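Local structure of glutathione S-transferase (Bombyx mori, 5ZFG) at residues I31-D34 and G38-M41; I70-C75 and I94-L99; A108-Y113 and M168-I173. The protein metabolises the insecticide diazinon and, as a member of the glutathione transferase superfamily, probably conjugates glutathione to electrophilic compounds. All blocks are in the same frame, centred on the assembly; numbering follows the deposited sequence.

Contact 1 (I31-D34 and G38-M41); sequences INVD and GEHM
Glu39 OE1 is gripped by two donors: Asp34 N reaches it at 2.8 Å in a nearly straight bond (168° at the hydrogen), and water 1 gives it a second hydrogen. The bridge lies where strand 29-32, at the edge of the four-stranded sheet of the thioredoxin-like N-terminal domain, runs out into the turn before helix 43-48. The same water, 2.9 Å from Asn32 O, also donates to that carbonyl; one carboxylate oxygen thereby holds Asp34 N directly and is linked to Asn32 O through the water. The Glu39 chain is fully extended, with CG anti to the backbone N (chi1 -175°), which takes the carboxylate across Val33 to the backbone N of Asp34; this N meets OE1 from its anti side, 30° out of the carboxylate plane. A second bond closes the turn in the other direction, Glu39 N donating to Asp34 O at 3.0 Å. Asp34 thus binds Glu39 through both its backbone N and O, while its own carboxylate turns to Ala37 N inside the intervening loop. A leucine in place of the glutamate would probably leave Asp34 N and the water on Asn32 O without their common acceptor, and the 32-34 backbone less firmly tied to the 3-10 segment. Val33, whose side chain also packs on Tyr6, Tyr45 and Ile54, supplies the apolar part of the contact: its CG1 lies 3.9 Å from Glu39 CB and 4.0 Å from His40 CB.

Contact 2 (I70-C75 and I94-L99); sequences ILQYIC and IVNHRL
Gln72 and Leu99 contribute most of the contact surface, their side chains running antiparallel past one another between two helices. The axes of 70-75 and 94-99 come within 12.1 Å and run nearly antiparallel (150°), and the gap is spanned by side chains, with no backbone contact. Leu99 CD1 is set against the flank of the glutamine, 3.6 Å from Gln72 NE2 and 4.0 Å from Gln72 CG. With its chain extended beyond CG, Gln72 carries its amide across to Asn96, where NE2 donates to Asn96 OD1 at 3.0 Å. This bond is weak, being bent to 132° at the hydrogen, and the two amide planes stand almost perpendicular. Asn96 OD1 has its stronger partner in Tyr85 OH, so Gln72 supplies a secondary hold on an oxygen already engaged. The other branch of Leu99 meets the residue next to Gln72, its CD2 touching Leu71 CD1 at 4.0 Å; Leu71 in turn rests on Ala20 of helix 12-23. Gln72 and Asn96 also pack on Asn96 and Gln72 of the second subunit, which places the amide pair at the subunit interface. A buried contact of this kind, joining the last helix of the thioredoxin-like domain to the first helix of the all-helical domain beside the dimer interface, belongs to the interdomain seam of the cytosolic glutathione transferase fold.

Contact 3 (A108-Y113 and M168-I173); sequences ANISAY and MTLEAI
Ile110 faces Thr169 and Leu170 with both branches of its side chain: CG2 meets Thr169 and Leu170, while CD1 reaches Leu170 alone. CG1 lies anti to the carbonyl carbon (chi1 -77°) and CG2 anti to the backbone N, which places CG2 against Thr169 and sends CG1 on toward Leu170. CG2 comes up against the threonine hydroxyl oxygen, 3.3 Å from Thr169 OG1, a close fit, and also meets Leu170 CG at 3.8 Å. The longer arm continues extended through CG1 and ends with CD1 lying 3.8 Å from Leu170 CD1. The side chains of Ile110 and Leu170 are nearly perpendicular, and both leucine methyls meet the isoleucine: Leu170 CD1 touches CD1 of Ile110 while Leu170 CD2 lies 4.0 Å from Ile110 CG2. Leu170 also packs on Val132 and Leu136 of helix 126-146, making this a three-helix junction in the all-helical C-terminal domain. Farther along, the edge of the Tyr113 ring, not its face, receives Ile173, with Ile173 CD1 4.2 Å from Tyr113 CE2 and near the ring plane. Thr169 holds OG1 between its backbone N and carbonyl carbon (chi1 71°), a rotamer that turns the hydroxyl back to Ser166 O in the preceding turn; the same oxygen is hydrogen-bonded to Thr114 OG1, just beyond Tyr113. No hydrogen bond joins 108-113 to 168-173 themselves. Attraction between them therefore rests on the fit of methyl groups and a ring edge, and the one polar atom pressed into that surface, Thr169 OG1, has its bonding met by Ser166 and Thr114.

In the fold
Contact 1 lies toward the surface, at the rim of the thioredoxin-like domain, whereas contacts 2 and 3 are buried and share helix 89-114, which they use on opposite sides of the centre of the chain, their own centres about 21 Å apart. Contact 1 closes a turn within one domain, contact 2 joins the two domains, and contact 3 lies wholly within the helical one. Their chemistry follows: a carboxylate, backbone groups and a water at the partly exposed turn, a mixture of amides and leucines where the domains and the second subunit converge, and almost purely apolar packing inside the helical domain. None of the three touches another.

Contact 1 (I31-D34 and G38-M41)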
# COMPACT_ATOMS: atom_id res chain seq x y z
N ILE B 31 17.08 8.75 -13.82
CA ILE B 31 16.48 9.46 -14.95
C ILE B 31 15.46 10.42 -14.38
O ILE B 31 14.45 10.00 -13.79
CB ILE B 31 15.83 8.50 -15.96
CG1 ILE B 31 16.89 7.60 -16.59
CG2 ILE B 31 15.11 9.29 -17.05
CD1 ILE B 31 16.77 6.16 -16.21
N ASN B 32 15.72 11.72 -14.54
CA ASN B 32 14.82 12.77 -14.10
C ASN B 32 13.72 12.89 -15.13
O ASN B 32 13.97 13.33 -16.26
CB ASN B 32 15.57 14.08 -13.95
CG ASN B 32 16.47 14.09 -12.76
OD1 ASN B 32 16.00 14.01 -11.62
ND2 ASN B 32 17.78 14.19 -13.00
N VAL B 33 12.50 12.51 -14.76
CA VAL B 33 11.38 12.53 -15.70
C VAL B 33 10.91 13.97 -15.85
O VAL B 33 10.78 14.70 -14.86
CB VAL B 33 10.25 11.60 -15.21
CG1 VAL B 33 8.97 11.80 -16.05
CG2 VAL B 33 10.70 10.14 -15.26
N ASP B 34 10.69 14.40 -17.09
CA ASP B 34 10.30 15.78 -17.36
C ASP B 34 8.79 15.90 -17.15
O ASP B 34 8.01 15.73 -18.07
CB ASP B 34 10.70 16.21 -18.76
CG ASP B 34 10.63 17.72 -18.96
OD1 ASP B 34 9.87 18.39 -18.21
OD2 ASP B 34 11.33 18.22 -19.86
N GLY B 38 5.43 16.45 -19.66
CA GLY B 38 4.52 15.33 -19.77
C GLY B 38 5.16 14.00 -20.10
O GLY B 38 4.50 13.13 -20.67
N GLU B 39 6.45 13.83 -19.77
CA GLU B 39 7.16 12.63 -20.18
C GLU B 39 6.56 11.37 -19.57
O GLU B 39 6.55 10.31 -20.21
CB GLU B 39 8.64 12.74 -19.80
CG GLU B 39 9.48 11.58 -20.30
CD GLU B 39 10.92 11.67 -19.85
OE1 GLU B 39 11.30 12.71 -19.27
OE2 GLU B 39 11.67 10.70 -20.08
N HIS B 40 6.01 11.47 -18.35
CA HIS B 40 5.38 10.30 -17.73
C HIS B 40 4.07 9.91 -18.39
O HIS B 40 3.50 8.86 -18.04
CB HIS B 40 5.16 10.56 -16.25
CG HIS B 40 4.29 11.75 -15.98
ND1 HIS B 40 4.61 13.02 -16.41
CD2 HIS B 40 3.10 11.86 -15.33
CE1 HIS B 40 3.65 13.86 -16.04
NE2 HIS B 40 2.73 13.18 -15.38
N MET B 41 3.56 10.70 -19.35
CA MET B 41 2.29 10.41 -20.00
C MET B 41 2.44 9.76 -21.37
O MET B 41 1.44 9.44 -22.00
CB MET B 41 1.48 11.70 -20.13
CG MET B 41 1.43 12.49 -18.84
SD MET B 41 0.05 13.61 -18.89
CE MET B 41 -0.01 14.15 -17.18
O HOH W 1 14.01 12.65 -19.05

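Contact 2 (I70-C75 and I94-L99)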
# COMPACT_ATOMS: atom_id res chain seq x y z
N ILE B 70 8.64 -1.06 -4.73
CA ILE B 70 10.04 -0.90 -5.13
C ILE B 70 10.95 -0.97 -3.91
O ILE B 70 11.98 -1.65 -3.93
CB ILE B 70 10.24 0.42 -5.90
CG1 ILE B 70 9.44 0.42 -7.21
CG2 ILE B 70 11.76 0.63 -6.19
CD1 ILE B 70 9.41 1.81 -7.88
N LEU B 71 10.56 -0.29 -2.81
CA LEU B 71 11.34 -0.35 -1.58
C LEU B 71 11.50 -1.79 -1.08
O LEU B 71 12.60 -2.23 -0.71
CB LEU B 71 10.69 0.51 -0.49
CG LEU B 71 10.69 2.04 -0.70
CD1 LEU B 71 9.87 2.73 0.36
CD2 LEU B 71 12.13 2.54 -0.67
N GLN B 72 10.40 -2.53 -1.07
CA GLN B 72 10.46 -3.92 -0.61
C GLN B 72 11.34 -4.78 -1.52
O GLN B 72 12.11 -5.63 -1.05
CB GLN B 72 9.03 -4.47 -0.53
CG GLN B 72 8.23 -3.76 0.58
CD GLN B 72 6.72 -3.89 0.42
OE1 GLN B 72 6.21 -3.97 -0.69
NE2 GLN B 72 6.01 -3.88 1.55
N TYR B 73 11.27 -4.54 -2.83
CA TYR B 73 12.00 -5.36 -3.79
C TYR B 73 13.50 -5.12 -3.70
O TYR B 73 14.28 -6.07 -3.72
CB TYR B 73 11.50 -5.07 -5.20
CG TYR B 73 12.38 -5.62 -6.32
CD1 TYR B 73 12.42 -6.99 -6.56
CD2 TYR B 73 13.14 -4.78 -7.10
CE1 TYR B 73 13.22 -7.50 -7.57
CE2 TYR B 73 13.96 -5.29 -8.12
CZ TYR B 73 13.98 -6.65 -8.34
OH TYR B 73 14.76 -7.18 -9.35
N ILE B 74 13.91 -3.86 -3.59
CA ILE B 74 15.34 -3.56 -3.50
C ILE B 74 15.96 -4.27 -2.30
O ILE B 74 17.07 -4.83 -2.39
CB ILE B 74 15.55 -2.03 -3.44
CG1 ILE B 74 15.23 -1.40 -4.80
CG2 ILE B 74 16.97 -1.71 -3.00
CD1 ILE B 74 15.50 -2.28 -5.97
N CYS B 75 15.24 -4.31 -1.17
CA CYS B 75 15.74 -5.02 0.01
C CYS B 75 15.71 -6.53 -0.19
O CYS B 75 16.72 -7.21 0.06
CB CYS B 75 14.93 -4.63 1.24
SG CYS B 75 15.03 -2.89 1.68
N ILE B 94 5.36 -4.77 10.98
CA ILE B 94 5.33 -3.37 11.42
C ILE B 94 5.83 -2.46 10.30
O ILE B 94 5.24 -1.40 10.03
CB ILE B 94 6.14 -3.18 12.72
CG1 ILE B 94 5.60 -4.08 13.85
CG2 ILE B 94 6.07 -1.70 13.18
CD1 ILE B 94 6.53 -4.18 15.05
N VAL B 95 6.92 -2.86 9.63
CA VAL B 95 7.40 -2.09 8.47
C VAL B 95 6.33 -2.03 7.39
O VAL B 95 6.01 -0.95 6.88
CB VAL B 95 8.71 -2.69 7.92
CG1 VAL B 95 9.10 -1.96 6.60
CG2 VAL B 95 9.82 -2.56 8.97
N ASN B 96 5.77 -3.19 7.01
CA ASN B 96 4.75 -3.22 5.97
C ASN B 96 3.56 -2.35 6.35
O ASN B 96 3.02 -1.64 5.50
CB ASN B 96 4.28 -4.65 5.71
CG ASN B 96 5.31 -5.49 4.97
OD1 ASN B 96 6.26 -4.97 4.37
ND2 ASN B 96 5.13 -6.80 5.03
N HIS B 97 3.16 -2.39 7.62
CA HIS B 97 2.05 -1.55 8.05
C HIS B 97 2.36 -0.08 7.86
O HIS B 97 1.54 0.69 7.32
CB HIS B 97 1.71 -1.78 9.52
CG HIS B 97 0.71 -0.78 10.00
ND1 HIS B 97 1.08 0.46 10.46
CD2 HIS B 97 -0.64 -0.78 9.93
CE1 HIS B 97 -0.01 1.17 10.71
NE2 HIS B 97 -1.06 0.44 10.40
N ARG B 98 3.54 0.35 8.32
CA ARG B 98 3.88 1.76 8.22
C ARG B 98 3.96 2.22 6.77
O ARG B 98 3.60 3.36 6.45
CB ARG B 98 5.20 2.03 8.97
CG ARG B 98 5.17 1.75 10.49
CD ARG B 98 4.18 2.61 11.27
NE ARG B 98 4.37 2.41 12.70
CZ ARG B 98 3.77 1.45 13.41
NH1 ARG B 98 2.91 0.62 12.84
NH2 ARG B 98 4.04 1.33 14.70
N LEU B 99 4.38 1.33 5.86
CA LEU B 99 4.37 1.66 4.44
C LEU B 99 2.94 1.86 3.94
O LEU B 99 2.64 2.84 3.25
CB LEU B 99 5.05 0.54 3.64
CG LEU B 99 6.58 0.43 3.77
CD1 LEU B 99 7.11 -0.82 3.05
CD2 LEU B 99 7.29 1.71 3.22

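Contact 3 (A108-Y113 and M168-I173)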
# COMPACT_ATOMS: atom_id res chain seq x y z
N ALA B 108 -1.47 10.81 2.09
CA ALA B 108 -2.70 11.22 1.42
C ALA B 108 -3.27 12.49 2.04
O ALA B 108 -3.63 13.43 1.33
CB ALA B 108 -3.73 10.09 1.48
N ASN B 109 -3.34 12.53 3.38
CA ASN B 109 -3.90 13.68 4.09
C ASN B 109 -2.94 14.86 4.11
O ASN B 109 -3.34 16.00 3.89
CB ASN B 109 -4.27 13.31 5.53
CG ASN B 109 -5.54 12.52 5.63
OD1 ASN B 109 -6.29 12.42 4.68
ND2 ASN B 109 -5.78 11.94 6.81
N ILE B 110 -1.66 14.60 4.41
CA ILE B 110 -0.70 15.70 4.52
C ILE B 110 -0.54 16.39 3.17
O ILE B 110 -0.63 17.61 3.07
CB ILE B 110 0.63 15.20 5.10
CG1 ILE B 110 0.47 15.02 6.61
CG2 ILE B 110 1.77 16.18 4.78
CD1 ILE B 110 1.64 14.32 7.28
N SER B 111 -0.35 15.61 2.10
CA SER B 111 -0.07 16.20 0.80
C SER B 111 -1.28 16.93 0.25
O SER B 111 -1.12 17.92 -0.47
CB SER B 111 0.40 15.14 -0.20
OG SER B 111 -0.68 14.30 -0.56
N ALA B 112 -2.50 16.47 0.56
CA ALA B 112 -3.68 17.22 0.14
C ALA B 112 -3.65 18.63 0.68
O ALA B 112 -4.09 19.58 0.02
CB ALA B 112 -4.96 16.49 0.58
N TYR B 113 -3.09 18.81 1.88
CA TYR B 113 -3.02 20.13 2.46
C TYR B 113 -1.78 20.90 2.03
O TYR B 113 -1.87 22.07 1.63
CB TYR B 113 -3.05 20.00 3.98
CG TYR B 113 -3.19 21.31 4.69
CD1 TYR B 113 -4.45 21.87 4.91
CD2 TYR B 113 -2.07 21.99 5.17
CE1 TYR B 113 -4.58 23.07 5.59
CE2 TYR B 113 -2.20 23.20 5.84
CZ TYR B 113 -3.46 23.72 6.05
OH TYR B 113 -3.61 24.92 6.71
N MET B 168 8.45 16.00 5.63
CA MET B 168 9.25 17.06 5.03
C MET B 168 8.38 18.09 4.33
O MET B 168 8.70 19.29 4.34
CB MET B 168 10.27 16.44 4.06
CG MET B 168 11.03 17.48 3.20
SD MET B 168 10.13 17.96 1.70
CE MET B 168 10.39 16.45 0.75
N THR B 169 7.24 17.67 3.75
CA THR B 169 6.39 18.65 3.07
C THR B 169 5.70 19.58 4.06
O THR B 169 5.33 20.70 3.67
CB THR B 169 5.34 17.98 2.19
OG1 THR B 169 4.35 17.34 3.01
CG2 THR B 169 5.99 16.96 1.23
N LEU B 170 5.51 19.16 5.31
CA LEU B 170 5.04 20.09 6.32
C LEU B 170 6.11 21.13 6.62
O LEU B 170 5.81 22.34 6.69
CB LEU B 170 4.64 19.34 7.60
CG LEU B 170 3.42 18.43 7.42
CD1 LEU B 170 3.31 17.44 8.58
CD2 LEU B 170 2.12 19.24 7.29
N GLU B 171 7.36 20.70 6.79
CA GLU B 171 8.42 21.69 7.00
C GLU B 171 8.53 22.64 5.82
O GLU B 171 8.81 23.84 6.00
CB GLU B 171 9.77 21.01 7.26
CG GLU B 171 10.87 22.05 7.58
CD GLU B 171 12.25 21.45 7.83
OE1 GLU B 171 12.42 20.22 7.83
OE2 GLU B 171 13.20 22.25 8.02
N ALA B 172 8.29 22.15 4.60
CA ALA B 172 8.42 22.98 3.42
C ALA B 172 7.47 24.17 3.44
O ALA B 172 7.77 25.20 2.84
CB ALA B 172 8.19 22.15 2.15
N ILE B 173 6.32 24.03 4.09
CA ILE B 173 5.36 25.13 4.17
C ILE B 173 5.38 25.80 5.54
O ILE B 173 4.46 26.57 5.87
CB ILE B 173 3.94 24.65 3.81
CG1 ILE B 173 3.40 23.66 4.85
CG2 ILE B 173 3.91 24.04 2.42
CD1 ILE B 173 1.88 23.70 4.96